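HpcH/HpaI aldolase (Desulfitobacterium hafniense, PDB 3QZ6) belongs to the HpcH/HpaI aldolase family and folds as a TIM barrel, a closed ring of eight parallel strands wrapped by helices. Local coordinates at residues P27-V30 and R31-A34; A79-Q82 and R83-I87; E157-D160 and S161-V165; G223-E227 and R228-M232. All coordinates share one frame; numbering follows the deposited sequence.

Contact 1: residues P27-V30 and R31-A34; sequences PDIV and RIYA
The I29 carbonyl O takes the amide of Y33 one helical turn on, at 2.9 Å from N to O, and the same two residues meet again through their side chains. CG1 of I29 stands over one face of the Y33 ring, 4.0 Å from its centroid and only 16° off the ring normal, a CH-pi contact displaced toward the rim. I29 reaches it because its CG1 branch is anti to the backbone N (chi1 -169°), which swings CG1 and CD1 along the helix toward the tyrosine. The neighbouring carbonyls are used in the same way. I32 N gives a fairly straight bond to D28 O, 3.0 Å long and in the carbonyl plane, and A34 N reaches V30 O at 2.9 Å. This part of helix 29-35 belongs to the beta-alpha-beta unit that links barrel strands 16-21 and 40-44. Its buried face, with I29 and Y33, rests on L21 of strand 16-21, while V30 packs on V61 of helix 52-65. V30 N is satisfied by P27 O and D28 N by the side-chain OD1 of N26. On the outer side, D28 and R31 lie alongside each other and form a salt bridge through NH1 of R31, with the carboxylate and guanidinium planes 44° apart; D28 OD1 is modelled too close to the arginine chain, so the detail of this bridge is doubtful. L23 of the second subunit packs against D28 and I32, and T246 of that subunit against Y33.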
ATOM      1  N   PRO A  27      -8.868   2.367  -4.778  1.00 15.93           N
ATOM      2  CA  PRO A  27      -8.989   1.667  -6.066  1.00 15.11           C
ATOM      3  C   PRO A  27      -7.814   1.909  -7.024  1.00 20.63           C
ATOM      4  O   PRO A  27      -7.653   1.159  -7.991  1.00 16.08           O
ATOM      5  CB  PRO A  27     -10.274   2.247  -6.668  1.00 14.67           C
ATOM      6  CG  PRO A  27     -11.064   2.753  -5.480  1.00 21.04           C
ATOM      7  CD  PRO A  27     -10.026   3.231  -4.492  1.00 12.85           C
ATOM      8  N   ASP A  28      -7.020   2.947  -6.788  1.00 18.14           N
ATOM      9  CA  ASP A  28      -5.847   3.161  -7.627  1.00 16.31           C
ATOM     10  C   ASP A  28      -4.812   2.054  -7.478  1.00 17.61           C
ATOM     11  O   ASP A  28      -3.892   1.959  -8.297  1.00 15.42           O
ATOM     12  CB  ASP A  28      -5.206   4.530  -7.368  1.00 14.68           C
ATOM     13  CG  ASP A  28      -5.898   5.651  -8.131  1.00 18.06           C
ATOM     14  OD1 ASP A  28      -6.382   5.390  -9.247  1.00 19.14           O
ATOM     15  OD2 ASP A  28      -5.944   6.796  -7.630  1.00 17.65           O
ATOM     16  N   ILE A  29      -4.946   1.210  -6.453  1.00 13.61           N
ATOM     17  CA  ILE A  29      -4.059   0.051  -6.345  1.00 14.60           C
ATOM     18  C   ILE A  29      -4.182  -0.779  -7.626  1.00 16.99           C
ATOM     19  O   ILE A  29      -3.235  -1.449  -8.041  1.00 18.38           O
ATOM     20  CB  ILE A  29      -4.377  -0.844  -5.122  1.00 13.62           C
ATOM     21  CG1 ILE A  29      -3.266  -1.882  -4.908  1.00 15.58           C
ATOM     22  CG2 ILE A  29      -5.741  -1.568  -5.282  1.00 14.90           C
ATOM     23  CD1 ILE A  29      -1.904  -1.261  -4.670  1.00 18.49           C
ATOM     24  N   VAL A  30      -5.355  -0.736  -8.251  1.00 14.29           N
ATOM     25  CA  VAL A  30      -5.576  -1.500  -9.488  1.00 14.19           C
ATOM     26  C   VAL A  30      -4.704  -0.977 -10.629  1.00 14.43           C
ATOM     27  O   VAL A  30      -4.149  -1.744 -11.414  1.00 17.78           O
ATOM     28  CB  VAL A  30      -7.049  -1.426  -9.933  1.00 16.80           C
ATOM     29  CG1 VAL A  30      -7.229  -2.093 -11.306  1.00 19.67           C
ATOM     30  CG2 VAL A  30      -7.953  -2.065  -8.892  1.00 16.67           C
ATOM     31  N   ARG A  31      -4.586   0.342 -10.724  1.00 15.75           N
ATOM     32  CA  ARG A  31      -3.755   0.943 -11.766  1.00 19.81           C
ATOM     33  C   ARG A  31      -2.277   0.696 -11.501  1.00 22.52           C
ATOM     34  O   ARG A  31      -1.487   0.495 -12.435  1.00 19.53           O
ATOM     35  CB  ARG A  31      -4.040   2.433 -11.870  1.00 18.36           C
ATOM     36  CG  ARG A  31      -5.509   2.743 -12.091  1.00 22.35           C
ATOM     37  CD  ARG A  31      -5.813   4.165 -11.601  1.00 38.73           C
ATOM     38  NE  ARG A  31      -5.453   5.090 -12.635  1.00 27.66           N
ATOM     39  CZ  ARG A  31      -5.287   6.407 -12.524  1.00 24.28           C
ATOM     40  NH1 ARG A  31      -5.441   7.086 -11.386  1.00 17.20           N
ATOM     41  NH2 ARG A  31      -4.953   7.050 -13.620  1.00 15.89           N
ATOM     42  N   ILE A  32      -1.900   0.692 -10.225  1.00 17.96           N
ATOM     43  CA  ILE A  32      -0.524   0.367  -9.856  1.00 15.55           C
ATOM     44  C   ILE A  32      -0.210  -1.074 -10.248  1.00 20.40           C
ATOM     45  O   ILE A  32       0.852  -1.370 -10.799  1.00 20.29           O
ATOM     46  CB  ILE A  32      -0.294   0.579  -8.358  1.00 19.43           C
ATOM     47  CG1 ILE A  32      -0.123   2.083  -8.075  1.00 23.15           C
ATOM     48  CG2 ILE A  32       0.942  -0.185  -7.893  1.00 21.43           C
ATOM     49  CD1 ILE A  32      -0.088   2.438  -6.603  1.00 24.46           C
ATOM     50  N   TYR A  33      -1.152  -1.972  -9.978  1.00 16.78           N
ATOM     51  CA  TYR A  33      -0.949  -3.381 -10.294  1.00 14.59           C
ATOM     52  C   TYR A  33      -0.911  -3.644 -11.808  1.00 16.09           C
ATOM     53  O   TYR A  33      -0.134  -4.473 -12.287  1.00 21.18           O
ATOM     54  CB  TYR A  33      -2.003  -4.254  -9.588  1.00 16.53           C
ATOM     55  CG  TYR A  33      -1.678  -4.538  -8.117  1.00 17.36           C
ATOM     56  CD1 TYR A  33      -0.443  -4.190  -7.572  1.00 19.48           C
ATOM     57  CD2 TYR A  33      -2.596  -5.175  -7.293  1.00 20.05           C
ATOM     58  CE1 TYR A  33      -0.134  -4.469  -6.232  1.00 20.88           C
ATOM     59  CE2 TYR A  33      -2.308  -5.453  -5.958  1.00 17.75           C
ATOM     60  CZ  TYR A  33      -1.076  -5.105  -5.433  1.00 20.42           C
ATOM     61  OH  TYR A  33      -0.794  -5.397  -4.105  1.00 18.84           O
ATOM     62  N   ALA A  34      -1.745  -2.943 -12.563  1.00 19.42           N
ATOM     63  CA  ALA A  34      -1.707  -3.071 -14.015  1.00 19.28           C
ATOM     64  C   ALA A  34      -0.338  -2.645 -14.528  1.00 25.26           C
ATOM     65  O   ALA A  34       0.273  -3.329 -15.339  1.00 21.22           O
ATOM     66  CB  ALA A  34      -2.789  -2.223 -14.646  1.00 20.01           C
TER

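Contact 2: residues A79-Q82 and R83-I87; sequences AHVQ and RLLDI
Q82 and D86, one helical turn apart, are joined by a nearly straight hydrogen bond: NE2 of Q82 donates to OD2 of D86 at 2.8 Å, with an N-H...O angle of 170°. The acceptor lies almost in the plane of the amide, whereas the donor meets OD2 on its syn side and somewhat out of the carboxylate plane, and the two flat groups are turned 54° against each other. The glutamine gets there by a bend: CG leaves anti to the backbone N, and chi2 of 82° then bends the amide onward along the helix to D86. Next to this pair, on the buried side, CG1 of V81 and CD1 of L85 run alongside each other at 4.0 Å. R83 lays its aliphatic stem past the A79 carbonyl, CG standing 3.1 Å from A79 O. Beneath these contacts lies the regular i to i+4 ladder of helix 78-87, with L84 N on H80 O, L85 N on V81 O and D86 N on Q82 O at 3.0 Å. The helix is the crossover of a beta-alpha-beta unit between barrel strands 68-72 and 91-94, and V81, L84 and L85 turn their side chains onto F92 of the second of these. In the next shell, R118 forms a salt bridge with D86 OD1, and Q82 NE2 also bonds to G119 O, so a nearby loop braces both ends of the polar pair. H80 ND1 is held by OD1 of D77, just before the helix.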
ATOM      1  N   ALA A  79     -25.220 -15.350  -1.056  1.00 17.97           N
ATOM      2  CA  ALA A  79     -24.885 -13.954  -0.757  1.00 18.56           C
ATOM      3  C   ALA A  79     -23.494 -13.596  -1.285  1.00 24.50           C
ATOM      4  O   ALA A  79     -23.307 -12.539  -1.889  1.00 26.41           O
ATOM      5  CB  ALA A  79     -24.973 -13.679   0.740  1.00 15.46           C
ATOM      6  N   HIS A  80     -22.512 -14.473  -1.075  1.00 16.43           N
ATOM      7  CA  HIS A  80     -21.165 -14.172  -1.574  1.00 17.16           C
ATOM      8  C   HIS A  80     -21.052 -14.388  -3.074  1.00 23.30           C
ATOM      9  O   HIS A  80     -20.600 -13.510  -3.806  1.00 19.40           O
ATOM     10  CB  HIS A  80     -20.105 -14.996  -0.846  1.00 12.11           C
ATOM     11  CG  HIS A  80     -19.896 -14.556   0.569  1.00 19.55           C
ATOM     12  ND1 HIS A  80     -20.697 -14.984   1.608  1.00 23.35           N
ATOM     13  CD2 HIS A  80     -19.013 -13.680   1.109  1.00 23.08           C
ATOM     14  CE1 HIS A  80     -20.292 -14.420   2.733  1.00 26.02           C
ATOM     15  NE2 HIS A  80     -19.276 -13.621   2.458  1.00 20.26           N
ATOM     16  N   VAL A  81     -21.467 -15.560  -3.533  1.00 17.80           N
ATOM     17  CA  VAL A  81     -21.208 -15.926  -4.919  1.00 17.84           C
ATOM     18  C   VAL A  81     -22.019 -15.102  -5.915  1.00 18.34           C
ATOM     19  O   VAL A  81     -21.473 -14.561  -6.872  1.00 17.99           O
ATOM     20  CB  VAL A  81     -21.435 -17.434  -5.151  1.00 17.57           C
ATOM     21  CG1 VAL A  81     -21.317 -17.755  -6.631  1.00 15.86           C
ATOM     22  CG2 VAL A  81     -20.414 -18.242  -4.322  1.00 17.14           C
ATOM     23  N   GLN A  82     -23.324 -15.008  -5.692  1.00 18.57           N
ATOM     24  CA  GLN A  82     -24.180 -14.276  -6.617  1.00 19.07           C
ATOM     25  C   GLN A  82     -23.772 -12.801  -6.691  1.00 19.57           C
ATOM     26  O   GLN A  82     -23.582 -12.257  -7.776  1.00 15.92           O
ATOM     27  CB  GLN A  82     -25.652 -14.393  -6.200  1.00 15.76           C
ATOM     28  CG  GLN A  82     -26.607 -13.593  -7.077  1.00 20.23           C
ATOM     29  CD  GLN A  82     -26.953 -14.332  -8.360  1.00 22.17           C
ATOM     30  OE1 GLN A  82     -27.208 -15.535  -8.340  1.00 16.94           O
ATOM     31  NE2 GLN A  82     -26.941 -13.623  -9.480  1.00 17.75           N
ATOM     32  N   ARG A  83     -23.637 -12.150  -5.542  1.00 17.49           N
ATOM     33  CA  ARG A  83     -23.367 -10.713  -5.541  1.00 15.66           C
ATOM     34  C   ARG A  83     -22.008 -10.387  -6.146  1.00 15.98           C
ATOM     35  O   ARG A  83     -21.878  -9.431  -6.910  1.00 16.69           O
ATOM     36  CB  ARG A  83     -23.455 -10.128  -4.128  1.00 16.63           C
ATOM     37  CG  ARG A  83     -24.830 -10.310  -3.457  1.00 21.78           C
ATOM     38  CD  ARG A  83     -24.839  -9.640  -2.075  1.00 20.21           C
ATOM     39  NE  ARG A  83     -24.899  -8.180  -2.199  1.00 18.71           N
ATOM     40  CZ  ARG A  83     -24.963  -7.339  -1.173  1.00 22.96           C
ATOM     41  NH1 ARG A  83     -24.933  -7.807   0.078  1.00 15.59           N
ATOM     42  NH2 ARG A  83     -25.041  -6.027  -1.399  1.00 17.70           N
ATOM     43  N   LEU A  84     -20.987 -11.156  -5.784  1.00 16.90           N
ATOM     44  CA  LEU A  84     -19.646 -10.807  -6.227  1.00 16.72           C
ATOM     45  C   LEU A  84     -19.487 -11.007  -7.728  1.00 17.46           C
ATOM     46  O   LEU A  84     -18.814 -10.215  -8.378  1.00 17.35           O
ATOM     47  CB  LEU A  84     -18.570 -11.568  -5.441  1.00 17.02           C
ATOM     48  CG  LEU A  84     -18.438 -11.121  -3.975  1.00 18.80           C
ATOM     49  CD1 LEU A  84     -17.543 -12.077  -3.194  1.00 17.05           C
ATOM     50  CD2 LEU A  84     -17.929  -9.679  -3.873  1.00 15.60           C
ATOM     51  N   LEU A  85     -20.092 -12.060  -8.280  1.00 14.45           N
ATOM     52  CA  LEU A  85     -20.048 -12.252  -9.734  1.00 19.90           C
ATOM     53  C   LEU A  85     -20.836 -11.150 -10.431  1.00 18.16           C
ATOM     54  O   LEU A  85     -20.432 -10.655 -11.489  1.00 18.57           O
ATOM     55  CB  LEU A  85     -20.608 -13.617 -10.143  1.00 16.46           C
ATOM     56  CG  LEU A  85     -19.767 -14.838  -9.763  1.00 18.15           C
ATOM     57  CD1 LEU A  85     -20.470 -16.111 -10.198  1.00 15.10           C
ATOM     58  CD2 LEU A  85     -18.375 -14.777 -10.391  1.00 19.61           C
ATOM     59  N   ASP A  86     -21.974 -10.781  -9.856  1.00 15.85           N
ATOM     60  CA  ASP A  86     -22.801  -9.745 -10.468  1.00 17.90           C
ATOM     61  C   ASP A  86     -22.041  -8.420 -10.469  1.00 18.94           C
ATOM     62  O   ASP A  86     -22.040  -7.685 -11.458  1.00 19.35           O
ATOM     63  CB  ASP A  86     -24.129  -9.598  -9.721  1.00 16.56           C
ATOM     64  CG  ASP A  86     -25.092 -10.748 -10.014  1.00 20.87           C
ATOM     65  OD1 ASP A  86     -24.878 -11.468 -11.008  1.00 21.11           O
ATOM     66  OD2 ASP A  86     -26.066 -10.921  -9.265  1.00 22.57           O
ATOM     67  N   ILE A  87     -21.388  -8.129  -9.353  1.00 13.12           N
ATOM     68  CA  ILE A  87     -20.600  -6.896  -9.231  1.00 15.11           C
ATOM     69  C   ILE A  87     -19.469  -6.868 -10.255  1.00 16.63           C
ATOM     70  O   ILE A  87     -19.131  -5.811 -10.785  1.00 17.96           O
ATOM     71  CB  ILE A  87     -20.058  -6.728  -7.795  1.00 16.13           C
ATOM     72  CG1 ILE A  87     -21.205  -6.363  -6.839  1.00 19.35           C
ATOM     73  CG2 ILE A  87     -18.979  -5.661  -7.735  1.00 16.70           C
ATOM     74  CD1 ILE A  87     -20.864  -6.658  -5.341  1.00 16.76           C
TER

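Contact 3: residues E157-D160 and S161-V165; sequences EDID and SILAV
I159 and L163 make the apolar part of the contact, with CG1 of I159 3.6 Å from CD1 of L163 and CD1 of I159 lying 3.7 Å from CG of the leucine. The isoleucine has CG1 anti to its own amide nitrogen (chi1 -171°), which carries the ethyl branch down the helix onto the leucine although its CB faces elsewhere. The backbone bonds come next. L163 N meets I159 O at 2.9 Å and nearly along the C=O axis, I162 N reaches D158 O at a longer 3.3 Å, and the bond from A164 N to D160 O is weak, bent to 125°. These are the turns of the short helix 159-163, on the outside of the barrel between strands 145-150 and 170-173; D158 sits at its N-cap position, right after helix 153-157. Its carboxylate makes no capping bond of its own and works through water instead. One water donates to OD1 of D158 at 2.7 Å and accepts from S161 N at 3.0 Å, bridging to the first turn; a second donates to OD2 of D158 and bonds to OG of S161. CB of S161, 3.3 Å from D158 OD1, lies close beside the carboxylate between these bridges. The charged pairing lies on another side, where D160 forms a salt bridge through OD2 with R206 and a hydrogen bond through OD1 with Q207, both of helix 191-207. I159 packs on V200 and A203 of that helix, and I162 on M103 of helix 100-110.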
ATOM      1  N   GLU A 157      -5.741 -36.378   0.076  1.00 30.09           N
ATOM      2  CA  GLU A 157      -6.089 -37.785  -0.093  1.00 37.99           C
ATOM      3  C   GLU A 157      -7.301 -37.965  -1.003  1.00 38.89           C
ATOM      4  O   GLU A 157      -7.401 -38.949  -1.729  1.00 38.69           O
ATOM      5  CB  GLU A 157      -6.370 -38.427   1.264  1.00 44.92           C
ATOM      6  CG  GLU A 157      -5.160 -38.529   2.170  1.00 59.93           C
ATOM      7  CD  GLU A 157      -5.532 -38.970   3.579  1.00 78.92           C
ATOM      8  OE1 GLU A 157      -4.613 -39.169   4.405  1.00 82.09           O
ATOM      9  OE2 GLU A 157      -6.747 -39.115   3.859  1.00 84.86           O
ATOM     10  N   ASP A 158      -8.223 -37.008  -0.965  1.00 33.59           N
ATOM     11  CA  ASP A 158      -9.456 -37.120  -1.733  1.00 35.16           C
ATOM     12  C   ASP A 158      -9.439 -36.209  -2.957  1.00 32.83           C
ATOM     13  O   ASP A 158     -10.490 -35.851  -3.497  1.00 30.19           O
ATOM     14  CB  ASP A 158     -10.655 -36.785  -0.843  1.00 42.27           C
ATOM     15  CG  ASP A 158     -11.968 -37.227  -1.450  1.00 61.43           C
ATOM     16  OD1 ASP A 158     -11.960 -38.199  -2.240  1.00 68.62           O
ATOM     17  OD2 ASP A 158     -13.007 -36.608  -1.138  1.00 68.96           O
ATOM     18  N   ILE A 159      -8.242 -35.858  -3.411  1.00 28.14           N
ATOM     19  CA  ILE A 159      -8.093 -34.792  -4.397  1.00 30.13           C
ATOM     20  C   ILE A 159      -8.756 -35.090  -5.750  1.00 27.15           C
ATOM     21  O   ILE A 159      -9.310 -34.199  -6.381  1.00 24.55           O
ATOM     22  CB  ILE A 159      -6.603 -34.383  -4.584  1.00 25.49           C
ATOM     23  CG1 ILE A 159      -6.496 -33.117  -5.441  1.00 25.53           C
ATOM     24  CG2 ILE A 159      -5.786 -35.543  -5.159  1.00 26.41           C
ATOM     25  CD1 ILE A 159      -7.153 -31.894  -4.789  1.00 24.65           C
ATOM     26  N   ASP A 160      -8.705 -36.335  -6.204  1.00 26.84           N
ATOM     27  CA  ASP A 160      -9.290 -36.645  -7.505  1.00 30.09           C
ATOM     28  C   ASP A 160     -10.794 -36.370  -7.521  1.00 31.80           C
ATOM     29  O   ASP A 160     -11.328 -35.850  -8.495  1.00 34.19           O
ATOM     30  CB  ASP A 160      -9.006 -38.096  -7.905  1.00 33.44           C
ATOM     31  CG  ASP A 160      -7.593 -38.283  -8.393  1.00 38.53           C
ATOM     32  OD1 ASP A 160      -7.330 -37.954  -9.569  1.00 39.36           O
ATOM     33  OD2 ASP A 160      -6.746 -38.735  -7.598  1.00 41.52           O
ATOM     34  N   SER A 161     -11.467 -36.728  -6.435  1.00 27.93           N
ATOM     35  CA  SER A 161     -12.890 -36.466  -6.297  1.00 30.48           C
ATOM     36  C   SER A 161     -13.168 -34.956  -6.304  1.00 26.19           C
ATOM     37  O   SER A 161     -14.113 -34.477  -6.926  1.00 27.53           O
ATOM     38  CB  SER A 161     -13.400 -37.090  -4.997  1.00 35.84           C
ATOM     39  OG  SER A 161     -14.784 -36.869  -4.836  1.00 50.94           O
ATOM     40  N   ILE A 162     -12.335 -34.198  -5.616  1.00 26.69           N
ATOM     41  CA  ILE A 162     -12.549 -32.757  -5.571  1.00 26.03           C
ATOM     42  C   ILE A 162     -12.368 -32.126  -6.950  1.00 28.02           C
ATOM     43  O   ILE A 162     -13.207 -31.342  -7.394  1.00 24.86           O
ATOM     44  CB  ILE A 162     -11.636 -32.092  -4.533  1.00 21.71           C
ATOM     45  CG1 ILE A 162     -12.024 -32.575  -3.133  1.00 23.85           C
ATOM     46  CG2 ILE A 162     -11.713 -30.557  -4.650  1.00 19.27           C
ATOM     47  CD1 ILE A 162     -11.040 -32.228  -2.033  1.00 26.52           C
ATOM     48  N   LEU A 163     -11.291 -32.492  -7.639  1.00 28.57           N
ATOM     49  CA  LEU A 163     -10.958 -31.867  -8.920  1.00 29.35           C
ATOM     50  C   LEU A 163     -11.746 -32.394 -10.122  1.00 30.55           C
ATOM     51  O   LEU A 163     -11.680 -31.812 -11.203  1.00 33.60           O
ATOM     52  CB  LEU A 163      -9.454 -31.960  -9.196  1.00 28.03           C
ATOM     53  CG  LEU A 163      -8.565 -31.321  -8.128  1.00 26.39           C
ATOM     54  CD1 LEU A 163      -7.101 -31.341  -8.565  1.00 28.01           C
ATOM     55  CD2 LEU A 163      -9.019 -29.899  -7.847  1.00 25.61           C
ATOM     56  N   ALA A 164     -12.490 -33.484  -9.943  1.00 23.04           N
ATOM     57  CA  ALA A 164     -13.287 -34.042 -11.035  1.00 23.66           C
ATOM     58  C   ALA A 164     -14.624 -33.321 -11.208  1.00 28.26           C
ATOM     59  O   ALA A 164     -15.318 -33.520 -12.200  1.00 32.46           O
ATOM     60  CB  ALA A 164     -13.524 -35.553 -10.825  1.00 30.58           C
ATOM     61  N   VAL A 165     -14.993 -32.490 -10.238  1.00 27.83           N
ATOM     62  CA  VAL A 165     -16.249 -31.757 -10.327  1.00 28.60           C
ATOM     63  C   VAL A 165     -16.222 -30.834 -11.541  1.00 28.46           C
ATOM     64  O   VAL A 165     -15.274 -30.077 -11.733  1.00 30.42           O
ATOM     65  CB  VAL A 165     -16.538 -30.949  -9.040  1.00 25.12           C
ATOM     66  CG1 VAL A 165     -17.739 -30.053  -9.237  1.00 21.74           C
ATOM     67  CG2 VAL A 165     -16.774 -31.906  -7.848  1.00 20.21           C
TER
HETATM   68  O   HOH W   1     -15.147 -35.521  -2.173  1.00 34.49           O
HETATM   69  O   HOH W   2     -10.702 -38.903  -4.555  1.00 39.27           O

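Contact 4: residues G223-E227 and R228-M232; sequences GWAVE and RGAQM
The guanidinium of R228 lies flat on the indole of W224, planes 10° apart and centres 3.5 Å apart, a cation-pi stack with CZ over the five-membered ring. R228 is extended from CG to NE, so CD passes over the six-membered ring, 3.5 Å from its centroid, as a CH-pi contact; chi4 of 73° then turns the guanidinium nearly parallel to the indole. W224 has CG anti to the backbone N (chi1 -174°), which sends the indole along the helix to lie against the arginine chain. NH1 of R228 also bonds to W224 O at 2.9 Å and forms a salt bridge to OE1 of E227 whose hydrogen bond is weak, while NH2 donates to a water and NE pairs with E198 of helix 191-207. The backbone ends helix 223-227 in a Schellman motif: A230 N reaches A225 O at 3.1 Å and G229 N reaches V226 O, with G229, at positive phi, as the C' residue. A225 O accepts from R228 N too, the two donors coming from opposite faces of its plane. CB of A225 and CB of A230 touch at 3.8 Å, as the chain turns toward barrel strand 232-237. Y194 meets the W224 ring edge-to-face.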
ATOM      1  N   GLY A 223       9.864 -20.730  -9.314  1.00 31.24           N
ATOM      2  CA  GLY A 223      10.479 -21.569 -10.331  1.00 30.38           C
ATOM      3  C   GLY A 223       9.987 -23.002 -10.254  1.00 29.53           C
ATOM      4  O   GLY A 223       9.719 -23.637 -11.279  1.00 30.78           O
ATOM      5  N   TRP A 224       9.854 -23.503  -9.029  1.00 28.96           N
ATOM      6  CA  TRP A 224       9.397 -24.866  -8.790  1.00 30.17           C
ATOM      7  C   TRP A 224       8.063 -25.141  -9.481  1.00 34.01           C
ATOM      8  O   TRP A 224       7.880 -26.186 -10.103  1.00 31.45           O
ATOM      9  CB  TRP A 224       9.262 -25.123  -7.286  1.00 28.47           C
ATOM     10  CG  TRP A 224       8.936 -26.550  -6.942  1.00 34.02           C
ATOM     11  CD1 TRP A 224       9.823 -27.555  -6.678  1.00 35.83           C
ATOM     12  CD2 TRP A 224       7.628 -27.130  -6.823  1.00 31.04           C
ATOM     13  NE1 TRP A 224       9.148 -28.718  -6.401  1.00 34.33           N
ATOM     14  CE2 TRP A 224       7.802 -28.482  -6.484  1.00 31.11           C
ATOM     15  CE3 TRP A 224       6.330 -26.631  -6.969  1.00 30.28           C
ATOM     16  CZ2 TRP A 224       6.724 -29.348  -6.289  1.00 33.47           C
ATOM     17  CZ3 TRP A 224       5.261 -27.495  -6.779  1.00 27.22           C
ATOM     18  CH2 TRP A 224       5.465 -28.834  -6.443  1.00 29.32           C
ATOM     19  N   ALA A 225       7.130 -24.200  -9.366  1.00 33.09           N
ATOM     20  CA  ALA A 225       5.795 -24.383  -9.928  1.00 27.57           C
ATOM     21  C   ALA A 225       5.816 -24.223 -11.442  1.00 25.74           C
ATOM     22  O   ALA A 225       5.139 -24.956 -12.175  1.00 28.60           O
ATOM     23  CB  ALA A 225       4.819 -23.378  -9.301  1.00 24.42           C
ATOM     24  N   VAL A 226       6.587 -23.250 -11.909  1.00 25.74           N
ATOM     25  CA  VAL A 226       6.679 -22.984 -13.341  1.00 28.12           C
ATOM     26  C   VAL A 226       7.248 -24.196 -14.091  1.00 28.98           C
ATOM     27  O   VAL A 226       6.738 -24.579 -15.150  1.00 28.84           O
ATOM     28  CB  VAL A 226       7.500 -21.708 -13.616  1.00 30.16           C
ATOM     29  CG1 VAL A 226       7.854 -21.594 -15.097  1.00 33.15           C
ATOM     30  CG2 VAL A 226       6.719 -20.466 -13.137  1.00 31.26           C
ATOM     31  N   GLU A 227       8.286 -24.812 -13.529  1.00 28.35           N
ATOM     32  CA  GLU A 227       8.846 -26.056 -14.083  1.00 32.79           C
ATOM     33  C   GLU A 227       7.772 -27.124 -14.275  1.00 31.66           C
ATOM     34  O   GLU A 227       7.838 -27.941 -15.198  1.00 30.31           O
ATOM     35  CB  GLU A 227       9.897 -26.640 -13.136  1.00 43.81           C
ATOM     36  CG  GLU A 227      11.292 -26.087 -13.273  1.00 60.00           C
ATOM     37  CD  GLU A 227      12.275 -26.791 -12.350  1.00 71.66           C
ATOM     38  OE1 GLU A 227      11.827 -27.446 -11.381  1.00 66.81           O
ATOM     39  OE2 GLU A 227      13.494 -26.693 -12.600  1.00 81.45           O
ATOM     40  N   ARG A 228       6.793 -27.129 -13.379  1.00 31.00           N
ATOM     41  CA  ARG A 228       5.795 -28.185 -13.368  1.00 26.58           C
ATOM     42  C   ARG A 228       4.510 -27.818 -14.116  1.00 29.36           C
ATOM     43  O   ARG A 228       3.516 -28.527 -14.032  1.00 37.20           O
ATOM     44  CB  ARG A 228       5.519 -28.616 -11.927  1.00 27.40           C
ATOM     45  CG  ARG A 228       6.682 -29.412 -11.341  1.00 28.08           C
ATOM     46  CD  ARG A 228       6.641 -29.501  -9.829  1.00 30.60           C
ATOM     47  NE  ARG A 228       7.759 -30.306  -9.343  1.00 33.17           N
ATOM     48  CZ  ARG A 228       9.023 -29.895  -9.323  1.00 36.91           C
ATOM     49  NH1 ARG A 228       9.339 -28.680  -9.761  1.00 28.98           N
ATOM     50  NH2 ARG A 228       9.979 -30.702  -8.871  1.00 37.26           N
ATOM     51  N   GLY A 229       4.549 -26.718 -14.860  1.00 29.31           N
ATOM     52  CA  GLY A 229       3.454 -26.365 -15.748  1.00 28.70           C
ATOM     53  C   GLY A 229       2.331 -25.584 -15.082  1.00 26.87           C
ATOM     54  O   GLY A 229       1.240 -25.464 -15.628  1.00 28.07           O
ATOM     55  N   ALA A 230       2.590 -25.063 -13.891  1.00 27.70           N
ATOM     56  CA  ALA A 230       1.596 -24.242 -13.200  1.00 27.16           C
ATOM     57  C   ALA A 230       1.374 -22.938 -13.963  1.00 29.37           C
ATOM     58  O   ALA A 230       2.327 -22.206 -14.222  1.00 27.98           O
ATOM     59  CB  ALA A 230       2.069 -23.945 -11.799  1.00 23.66           C
ATOM     60  N   GLN A 231       0.124 -22.643 -14.323  1.00 28.64           N
ATOM     61  CA  GLN A 231      -0.184 -21.385 -15.008  1.00 25.40           C
ATOM     62  C   GLN A 231      -0.664 -20.275 -14.063  1.00 26.56           C
ATOM     63  O   GLN A 231      -0.493 -19.084 -14.359  1.00 25.23           O
ATOM     64  CB  GLN A 231      -1.247 -21.592 -16.082  1.00 23.74           C
ATOM     65  CG  GLN A 231      -0.878 -22.529 -17.210  1.00 26.84           C
ATOM     66  CD  GLN A 231      -2.050 -22.736 -18.152  1.00 32.50           C
ATOM     67  OE1 GLN A 231      -2.717 -23.770 -18.111  1.00 33.81           O
ATOM     68  NE2 GLN A 231      -2.325 -21.734 -18.992  1.00 27.63           N
HETATM   69  N   MSE A 232      -1.288 -20.657 -12.950  1.00 25.32           N
HETATM   70  CA  MSE A 232      -1.798 -19.670 -11.998  1.00 27.36           C
HETATM   71  C   MSE A 232      -0.752 -19.361 -10.940  1.00 29.09           C
HETATM   72  O   MSE A 232      -0.623 -20.084  -9.953  1.00 30.17           O
HETATM   73  CB  MSE A 232      -3.086 -20.156 -11.326  1.00 28.52           C
HETATM   74  CG  MSE A 232      -4.339 -19.961 -12.154  1.00 25.63           C
HETATM   75 SE   MSE A 232      -4.802 -18.071 -12.418  0.71 30.38          SE
HETATM   76  CE  MSE A 232      -5.329 -17.595 -10.598  1.00 19.82           C
TER
HETATM   77  O   HOH W   3      12.597 -29.864  -9.094  1.00 55.56           O

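The four contacts come in series along the chain, each closing before the next opens, and all lie around the outside of one eight-stranded parallel barrel. Contacts 1 and 2 sit in the helices that follow strands 16-21 and 68-72, their centres 22 Å apart, and both pack against helix 52-65. Contacts 3 and 4, with centres 20 Å apart, share helix 191-207 as a neighbour. Contact 1 lies across the chain's centre from contact 3, at about 35 Å between centres, and contact 2 across from contact 4, at about 30 Å. Contacts 1 and 4 also touch the second subunit, so the same outer layer that surrounds the barrel contributes to the dimer.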